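Local coordinates for putative iron binding protein (Bordetella pertussis Tohama I, PDB 2OWS) that binds ferric iron as a bacterial extracellular solute-binding protein and probably delivers it for uptake into the cell, at residues S103-V108 with N197-G202; K133-S138 with G189-G194. All coordinates share one frame; numbering follows the deposited sequence.

Contact 1: S103-V108 with N197-G202; sequences SLRDRV and NAYYVG. With FE (Fe (III) ion), chain B; OXL (oxalate ion), chain C.
This contact forms one side of the ferric iron site, where strand 100-112 meets the start of helix 198-205. Y200 OH binds the iron at 1.9 Å, and the ion lies at the edge of the Y200 ring. An oxalate chelates the same iron through O1 and O2, and Y143 also binds it. Y199 is a known iron-binding residue, but its OH lies 3.8 Å from this iron and is no ligand here. It instead donates to Y200 OH at 2.8 Å, a second-shell bond to the iron ligand. N197 ND2 in turn donates to Y199 OH at 3.1 Å, with the hydroxyl close to the amide plane. Y199 CE1 also rests on one face of the Y200 ring, toward its rim.

R105 lies across Y199, its guanidinium 32° from the ring plane, with Y199 CE2 over the guanidinium centre. R105 NH2 is 2.8 Å from Y199 OH, but the angle is too poor for a hydrogen bond. The hydroxyl sits over the guanidinium face, and R105 forms its salt bridge with E276. R107 reaches the other end of the N197 amide. With CG anti to the backbone N (chi1 -162°), its NH1 makes a weak bond to N197 OD1 at 2.9 Å; D179 is the salt-bridge partner of R107.

In the backbone, R107 and N197 form an antiparallel non-hydrogen-bonded pair. A198 N then donates to D106 O at 3.0 Å, nearly straight at 171°. The methyl of A198 packs against both the D106 carboxylate and the V108 methyls, with CB 3.9 Å from V108 CG2. R224 pairs with the D106 carboxylate. A tyrosine ligand at a helix start, with a synergistic anion among the iron ligands, is typical of ferric-binding proteins of the periplasmic-binding-protein class.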
ATOM      1  N   SER A 103       6.435  -1.314  -4.102  1.00  6.64           N
ATOM      2  CA  SER A 103       5.387  -0.533  -4.761  1.00  6.04           C
ATOM      3  C   SER A 103       4.686   0.309  -3.714  1.00  6.61           C
ATOM      4  O   SER A 103       4.747   0.019  -2.514  1.00  6.61           O
ATOM      5  CB  SER A 103       4.369  -1.439  -5.460  1.00  7.07           C
ATOM      6  OG  SER A 103       3.636  -2.190  -4.510  1.00  6.76           O
ATOM      7  N   LEU A 104       4.029   1.354  -4.200  1.00  6.71           N
ATOM      8  CA  LEU A 104       3.296   2.301  -3.353  1.00  6.85           C
ATOM      9  C   LEU A 104       1.788   2.138  -3.524  1.00  6.36           C
ATOM     10  O   LEU A 104       1.291   1.969  -4.658  1.00  7.00           O
ATOM     11  CB  LEU A 104       3.698   3.745  -3.676  1.00  7.30           C
ATOM     12  CG  LEU A 104       5.207   4.009  -3.750  1.00  8.92           C
ATOM     13  CD1 LEU A 104       5.474   5.476  -4.082  1.00  9.94           C
ATOM     14  CD2 LEU A 104       5.893   3.606  -2.457  1.00 10.85           C
ATOM     15  N   ARG A 105       1.093   2.210  -2.391  1.00  6.54           N
ATOM     16  CA  ARG A 105      -0.353   2.087  -2.313  1.00  6.33           C
ATOM     17  C   ARG A 105      -0.891   3.359  -1.652  1.00  6.16           C
ATOM     18  O   ARG A 105      -1.039   3.423  -0.430  1.00  6.84           O
ATOM     19  CB  ARG A 105      -0.703   0.849  -1.511  1.00  6.76           C
ATOM     20  CG  ARG A 105      -0.295  -0.434  -2.246  1.00  6.95           C
ATOM     21  CD  ARG A 105      -0.098  -1.621  -1.313  1.00  6.34           C
ATOM     22  NE  ARG A 105      -1.271  -1.949  -0.502  1.00  7.32           N
ATOM     23  CZ  ARG A 105      -2.220  -2.816  -0.841  1.00  7.38           C
ATOM     24  NH1 ARG A 105      -2.192  -3.447  -2.017  1.00  7.31           N
ATOM     25  NH2 ARG A 105      -3.212  -3.051   0.015  1.00  8.47           N
ATOM     26  N   ASP A 106      -1.160   4.354  -2.496  1.00  6.36           N
ATOM     27  CA  ASP A 106      -1.642   5.644  -2.032  1.00  6.33           C
ATOM     28  C   ASP A 106      -3.118   5.621  -1.678  1.00  5.91           C
ATOM     29  O   ASP A 106      -3.941   5.019  -2.389  1.00  5.75           O
ATOM     30  CB  ASP A 106      -1.316   6.788  -3.017  1.00  7.08           C
ATOM     31  CG  ASP A 106      -1.712   6.502  -4.457  1.00  7.21           C
ATOM     32  OD1 ASP A 106      -1.475   5.373  -4.968  1.00  8.02           O
ATOM     33  OD2 ASP A 106      -2.222   7.450  -5.088  1.00  8.52           O
ATOM     34  N   ARG A 107      -3.442   6.240  -0.550  1.00  5.89           N
ATOM     35  CA  ARG A 107      -4.826   6.328  -0.082  1.00  5.75           C
ATOM     36  C   ARG A 107      -5.371   7.710  -0.444  1.00  6.18           C
ATOM     37  O   ARG A 107      -4.857   8.732   0.046  1.00  7.11           O
ATOM     38  CB  ARG A 107      -4.925   6.089   1.420  1.00  6.44           C
ATOM     39  CG  ARG A 107      -6.361   5.734   1.872  1.00  5.79           C
ATOM     40  CD  ARG A 107      -6.389   4.805   3.086  1.00  6.24           C
ATOM     41  NE  ARG A 107      -7.736   4.339   3.450  1.00  5.43           N
ATOM     42  CZ  ARG A 107      -8.422   3.422   2.766  1.00  5.63           C
ATOM     43  NH1 ARG A 107      -7.920   2.898   1.648  1.00  7.08           N
ATOM     44  NH2 ARG A 107      -9.617   3.026   3.194  1.00  7.25           N
ATOM     45  N   VAL A 108      -6.369   7.731  -1.332  1.00  5.45           N
ATOM     46  CA  VAL A 108      -6.776   8.938  -2.038  1.00  5.57           C
ATOM     47  C   VAL A 108      -8.250   9.213  -1.807  1.00  6.00           C
ATOM     48  O   VAL A 108      -8.929   8.498  -1.059  1.00  5.55           O
ATOM     49  CB  VAL A 108      -6.450   8.839  -3.560  1.00  4.70           C
ATOM     50  CG1 VAL A 108      -4.936   8.581  -3.766  1.00  6.19           C
ATOM     51  CG2 VAL A 108      -7.237   7.719  -4.191  1.00  6.03           C
ATOM     52  N   ASN A 197      -8.209   3.312  -1.629  1.00  5.14           N
ATOM     53  CA  ASN A 197      -6.932   3.218  -2.310  1.00  5.13           C
ATOM     54  C   ASN A 197      -7.002   3.438  -3.814  1.00  5.29           C
ATOM     55  O   ASN A 197      -7.904   2.931  -4.483  1.00  5.30           O
ATOM     56  CB  ASN A 197      -6.246   1.891  -2.014  1.00  5.62           C
ATOM     57  CG  ASN A 197      -5.724   1.807  -0.591  1.00  6.81           C
ATOM     58  OD1 ASN A 197      -5.519   2.824   0.064  1.00  7.65           O
ATOM     59  ND2 ASN A 197      -5.483   0.586  -0.123  1.00  8.94           N
ATOM     60  N   ALA A 198      -6.033   4.182  -4.346  1.00  5.15           N
ATOM     61  CA  ALA A 198      -6.012   4.493  -5.765  1.00  5.69           C
ATOM     62  C   ALA A 198      -6.011   3.249  -6.679  1.00  5.35           C
ATOM     63  O   ALA A 198      -6.624   3.272  -7.761  1.00  5.02           O
ATOM     64  CB  ALA A 198      -4.790   5.380  -6.070  1.00  6.18           C
ATOM     65  N   TYR A 199      -5.305   2.189  -6.278  1.00  5.04           N
ATOM     66  CA  TYR A 199      -5.152   1.045  -7.186  1.00  5.34           C
ATOM     67  C   TYR A 199      -6.499   0.404  -7.524  1.00  5.52           C
ATOM     68  O   TYR A 199      -6.651  -0.132  -8.638  1.00  5.05           O
ATOM     69  CB  TYR A 199      -4.076   0.030  -6.705  1.00  5.57           C
ATOM     70  CG  TYR A 199      -4.374  -0.577  -5.359  1.00  5.29           C
ATOM     71  CD1 TYR A 199      -5.293  -1.616  -5.225  1.00  6.62           C
ATOM     72  CD2 TYR A 199      -3.766  -0.082  -4.192  1.00  6.87           C
ATOM     73  CE1 TYR A 199      -5.608  -2.144  -3.968  1.00  6.02           C
ATOM     74  CE2 TYR A 199      -4.071  -0.608  -2.946  1.00  6.86           C
ATOM     75  CZ  TYR A 199      -4.984  -1.639  -2.841  1.00  6.86           C
ATOM     76  OH  TYR A 199      -5.317  -2.125  -1.604  1.00  9.36           O
ATOM     77  N   TYR A 200      -7.487   0.488  -6.611  1.00  5.36           N
ATOM     78  CA  TYR A 200      -8.827  -0.051  -6.946  1.00  5.74           C
ATOM     79  C   TYR A 200      -9.453   0.680  -8.124  1.00  6.06           C
ATOM     80  O   TYR A 200     -10.241   0.103  -8.861  1.00  6.61           O
ATOM     81  CB  TYR A 200      -9.815  -0.048  -5.760  1.00  6.12           C
ATOM     82  CG  TYR A 200      -9.334  -0.921  -4.656  1.00  6.39           C
ATOM     83  CD1 TYR A 200      -8.928  -0.372  -3.444  1.00  7.21           C
ATOM     84  CD2 TYR A 200      -9.245  -2.305  -4.827  1.00  7.08           C
ATOM     85  CE1 TYR A 200      -8.441  -1.162  -2.438  1.00  7.62           C
ATOM     86  CE2 TYR A 200      -8.776  -3.108  -3.823  1.00  6.65           C
ATOM     87  CZ  TYR A 200      -8.346  -2.525  -2.634  1.00  8.76           C
ATOM     88  OH  TYR A 200      -7.804  -3.298  -1.645  1.00 10.63           O
ATOM     89  N   VAL A 201      -9.108   1.956  -8.284  1.00  6.07           N
ATOM     90  CA  VAL A 201      -9.615   2.746  -9.408  1.00  6.65           C
ATOM     91  C   VAL A 201      -8.927   2.283 -10.691  1.00  6.69           C
ATOM     92  O   VAL A 201      -9.539   2.267 -11.758  1.00  7.16           O
ATOM     93  CB  VAL A 201      -9.417   4.271  -9.155  1.00  6.21           C
ATOM     94  CG1 VAL A 201     -10.069   5.078 -10.260  1.00  7.37           C
ATOM     95  CG2 VAL A 201     -10.000   4.631  -7.809  1.00  9.01           C
ATOM     96  N   GLY A 202      -7.659   1.875 -10.584  1.00  6.86           N
ATOM     97  CA  GLY A 202      -6.952   1.199 -11.673  1.00  7.31           C
ATOM     98  C   GLY A 202      -7.749  -0.007 -12.120  1.00  6.96           C
ATOM     99  O   GLY A 202      -8.001  -0.180 -13.320  1.00  7.54           O
TER
HETATM  100 FE    FE B 324      -7.884  -4.649  -0.367  0.70  8.12          FE
HETATM  101  C1  OXL C 325     -10.724  -4.075  -0.385  0.70  8.15           C
HETATM  102  C2  OXL C 325     -10.575  -5.089  -1.430  0.70  8.22           C
HETATM  103  O1  OXL C 325      -9.764  -3.871   0.395  0.70  9.10           O
HETATM  104  O2  OXL C 325      -9.439  -5.584  -1.597  0.70 10.60           O
HETATM  105  O3  OXL C 325     -11.782  -3.402  -0.309  0.70  6.63           O
HETATM  106  O4  OXL C 325     -11.563  -5.409  -2.130  0.70 10.05           O

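Contact 2: K133-S138 with G189-G194; sequences KVCIRS and GICDIG. With OXL (oxalate ion), chain C.
K133 O is gripped by two backbone N-H groups. D192 N donates to it at 2.9 Å, tilted 33° from the carbonyl plane. I193 N donates at 3.2 Å and comes in almost head-on to the carbonyl. Together the two bonds fix the start of a short parallel pairing. One step further, C135 N donates to I193 O at 3.0 Å, in the carbonyl plane. The same I193 O also receives a CA-H contact from V134. These bonds set V134 beside I193 as a parallel pair. V134 CG2 meets I193 CG1 at 4.1 Å, and the two side chains cross at an angle on one face of the sheet.

C135 points to the other face and forms a disulfide (chi3 -103°) with C191, which lies just before strand 193-197. C191 SG lies between its own backbone N and carbonyl carbon (chi1 48°), which turns the sulfur toward C135. The bond ties the two segments covalently where the pairing starts. I190 CG2 lies 4.2 Å from C135 SG. At the surface, the extended K133 chain runs alongside D192, both pointing the same way. K133 NZ stays 4.2 Å from D192 OD2, too far for a salt bridge, so any attraction there is probably modest.

At the far end of 133-138, R137 turns to the oxalate. Its NH1 donates to oxalate O1 at 2.7 Å, with that oxygen at the guanidinium edge. R180 and D179 also bond to the oxalate. D185 and I186 of helix 180-187 lie against the disulfide. That helix ends just before G189 in a Schellman motif. Strand 193-197 joins strand 134-135 to strand 100-112, and L109 of the latter packs on I193. Helix 142-155 lies beside I136 and R137 through N144.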
ATOM      1  N   LYS A 133     -22.032  13.247   3.393  1.00  8.86           N
ATOM      2  CA  LYS A 133     -21.500  13.194   2.015  1.00  9.77           C
ATOM      3  C   LYS A 133     -20.239  12.342   1.868  1.00  8.11           C
ATOM      4  O   LYS A 133     -19.664  12.288   0.774  1.00  8.25           O
ATOM      5  CB  LYS A 133     -21.209  14.607   1.480  1.00  9.12           C
ATOM      6  CG  LYS A 133     -22.482  15.471   1.344  1.00 12.42           C
ATOM      7  CD  LYS A 133     -22.186  16.867   0.806  1.00 13.33           C
ATOM      8  CE  LYS A 133     -23.480  17.568   0.358  1.00 17.66           C
ATOM      9  NZ  LYS A 133     -23.221  18.836  -0.402  1.00 19.69           N
ATOM     10  N   VAL A 134     -19.813  11.713   2.964  1.00  7.20           N
ATOM     11  CA  VAL A 134     -18.549  10.945   2.988  1.00  7.05           C
ATOM     12  C   VAL A 134     -18.819   9.440   3.145  1.00  7.10           C
ATOM     13  O   VAL A 134     -19.573   9.004   4.025  1.00  7.15           O
ATOM     14  CB  VAL A 134     -17.637  11.440   4.134  1.00  7.10           C
ATOM     15  CG1 VAL A 134     -16.329  10.627   4.159  1.00  7.66           C
ATOM     16  CG2 VAL A 134     -17.339  12.927   3.990  1.00  8.12           C
ATOM     17  N   CYS A 135     -18.149   8.652   2.295  1.00  6.42           N
ATOM     18  CA  CYS A 135     -18.102   7.197   2.478  1.00  6.83           C
ATOM     19  C   CYS A 135     -16.691   6.752   2.848  1.00  6.13           C
ATOM     20  O   CYS A 135     -15.707   7.268   2.304  1.00  6.46           O
ATOM     21  CB  CYS A 135     -18.519   6.470   1.199  1.00  7.02           C
ATOM     22  SG  CYS A 135     -20.281   6.542   0.786  1.00  9.59           S
ATOM     23  N   ILE A 136     -16.617   5.769   3.751  1.00  6.90           N
ATOM     24  CA  ILE A 136     -15.357   5.143   4.138  1.00  6.70           C
ATOM     25  C   ILE A 136     -15.625   3.775   4.742  1.00  6.76           C
ATOM     26  O   ILE A 136     -16.695   3.533   5.300  1.00  6.75           O
ATOM     27  CB  ILE A 136     -14.565   6.054   5.116  1.00  7.56           C
ATOM     28  CG1 ILE A 136     -13.105   5.627   5.187  1.00  7.64           C
ATOM     29  CG2 ILE A 136     -15.187   6.087   6.502  1.00  7.78           C
ATOM     30  CD1 ILE A 136     -12.229   6.629   5.962  1.00  7.61           C
ATOM     31  N   ARG A 137     -14.676   2.853   4.580  1.00  6.11           N
ATOM     32  CA  ARG A 137     -14.773   1.563   5.255  1.00  6.90           C
ATOM     33  C   ARG A 137     -14.411   1.711   6.737  1.00  7.06           C
ATOM     34  O   ARG A 137     -14.066   2.796   7.208  1.00  7.09           O
ATOM     35  CB  ARG A 137     -13.858   0.535   4.584  1.00  6.37           C
ATOM     36  CG  ARG A 137     -12.388   0.664   4.980  1.00  7.10           C
ATOM     37  CD  ARG A 137     -11.496  -0.244   4.175  1.00  8.12           C
ATOM     38  NE  ARG A 137     -11.942  -1.630   4.228  1.00  8.01           N
ATOM     39  CZ  ARG A 137     -11.517  -2.568   3.382  1.00 10.13           C
ATOM     40  NH1 ARG A 137     -10.635  -2.265   2.432  1.00 11.98           N
ATOM     41  NH2 ARG A 137     -11.979  -3.807   3.488  1.00 11.23           N
ATOM     42  N   SER A 138     -14.513   0.607   7.473  1.00  7.43           N
ATOM     43  CA  SER A 138     -14.187   0.598   8.907  1.00  6.79           C
ATOM     44  C   SER A 138     -12.914   1.357   9.237  1.00  6.91           C
ATOM     45  O   SER A 138     -11.880   1.170   8.591  1.00  7.21           O
ATOM     46  CB  SER A 138     -14.013  -0.849   9.397  1.00  6.67           C
ATOM     47  OG  SER A 138     -13.467  -0.880  10.710  1.00  8.39           O
ATOM     48  N   GLY A 189     -25.246   7.963  -5.402  1.00  9.53           N
ATOM     49  CA  GLY A 189     -25.664   9.264  -4.858  1.00 10.54           C
ATOM     50  C   GLY A 189     -25.761   9.295  -3.340  1.00 11.17           C
ATOM     51  O   GLY A 189     -26.303  10.254  -2.785  1.00 12.79           O
ATOM     52  N   ILE A 190     -25.256   8.256  -2.675  1.00 10.80           N
ATOM     53  CA  ILE A 190     -25.222   8.130  -1.208  1.00 11.21           C
ATOM     54  C   ILE A 190     -24.181   9.073  -0.607  1.00  9.91           C
ATOM     55  O   ILE A 190     -24.386   9.659   0.475  1.00 10.53           O
ATOM     56  CB  ILE A 190     -24.905   6.648  -0.816  1.00 11.43           C
ATOM     57  CG1 ILE A 190     -26.087   5.740  -1.185  1.00 14.74           C
ATOM     58  CG2 ILE A 190     -24.517   6.502   0.648  1.00 12.88           C
ATOM     59  CD1 ILE A 190     -25.777   4.303  -1.115  1.00 17.55           C
ATOM     60  N   CYS A 191     -23.059   9.227  -1.306  1.00  8.54           N
ATOM     61  CA  CYS A 191     -22.017  10.147  -0.863  1.00  8.16           C
ATOM     62  C   CYS A 191     -21.387  10.780  -2.079  1.00  8.27           C
ATOM     63  O   CYS A 191     -21.589  10.305  -3.187  1.00  8.60           O
ATOM     64  CB  CYS A 191     -20.958   9.407  -0.042  1.00  8.24           C
ATOM     65  SG  CYS A 191     -20.344   7.865  -0.806  1.00 10.15           S
ATOM     66  N   ASP A 192     -20.655  11.868  -1.875  1.00  7.81           N
ATOM     67  CA  ASP A 192     -19.985  12.580  -2.954  1.00  8.11           C
ATOM     68  C   ASP A 192     -18.484  12.282  -3.020  1.00  7.27           C
ATOM     69  O   ASP A 192     -17.876  12.361  -4.086  1.00  7.69           O
ATOM     70  CB  ASP A 192     -20.202  14.091  -2.801  1.00  9.44           C
ATOM     71  CG  ASP A 192     -21.610  14.510  -3.167  1.00 13.01           C
ATOM     72  OD1 ASP A 192     -22.336  13.710  -3.796  1.00 18.19           O
ATOM     73  OD2 ASP A 192     -21.977  15.637  -2.804  1.00 18.39           O
ATOM     74  N   ILE A 193     -17.895  11.986  -1.861  1.00  6.82           N
ATOM     75  CA  ILE A 193     -16.460  11.732  -1.769  1.00  6.39           C
ATOM     76  C   ILE A 193     -16.211  10.610  -0.758  1.00  5.83           C
ATOM     77  O   ILE A 193     -17.067  10.291   0.066  1.00  5.71           O
ATOM     78  CB  ILE A 193     -15.680  13.002  -1.316  1.00  6.42           C
ATOM     79  CG1 ILE A 193     -16.053  13.414   0.123  1.00  7.01           C
ATOM     80  CG2 ILE A 193     -15.907  14.160  -2.300  1.00  5.96           C
ATOM     81  CD1 ILE A 193     -15.326  14.689   0.619  1.00  7.48           C
ATOM     82  N   GLY A 194     -15.025  10.011  -0.817  1.00  4.80           N
ATOM     83  CA  GLY A 194     -14.653   9.029   0.205  1.00  6.03           C
ATOM     84  C   GLY A 194     -13.191   8.700   0.110  1.00  5.78           C
ATOM     85  O   GLY A 194     -12.576   8.929  -0.925  1.00  6.10           O
TER
HETATM   86  C1  OXL C 325     -10.724  -4.075  -0.385  0.70  8.15           C
HETATM   87  C2  OXL C 325     -10.575  -5.089  -1.430  0.70  8.22           C
HETATM   88  O1  OXL C 325      -9.764  -3.871   0.395  0.70  9.10           O
HETATM   89  O2  OXL C 325      -9.439  -5.584  -1.597  0.70 10.60           O
HETATM   90  O3  OXL C 325     -11.782  -3.402  -0.309  0.70  6.63           O
HETATM   91  O4  OXL C 325     -11.563  -5.409  -2.130  0.70 10.05           O

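The centres of contacts 1 and 2 are about 17 Å apart, and both reach one mixed sheet. Along the chain the order is 103-108, 133-138, 189-194, 197-202, which nests contact 2 inside the loop closed by contact 1. Strand 193-197 links them: it starts in contact 2 and runs directly into helix 198-205 of contact 1. The two contacts also touch, with R107 NH2 packed 3.9 Å from R137 CD. Both also reach the same oxalate. The disulfide-tied pairing thus leads by two routes to the metal and its anion.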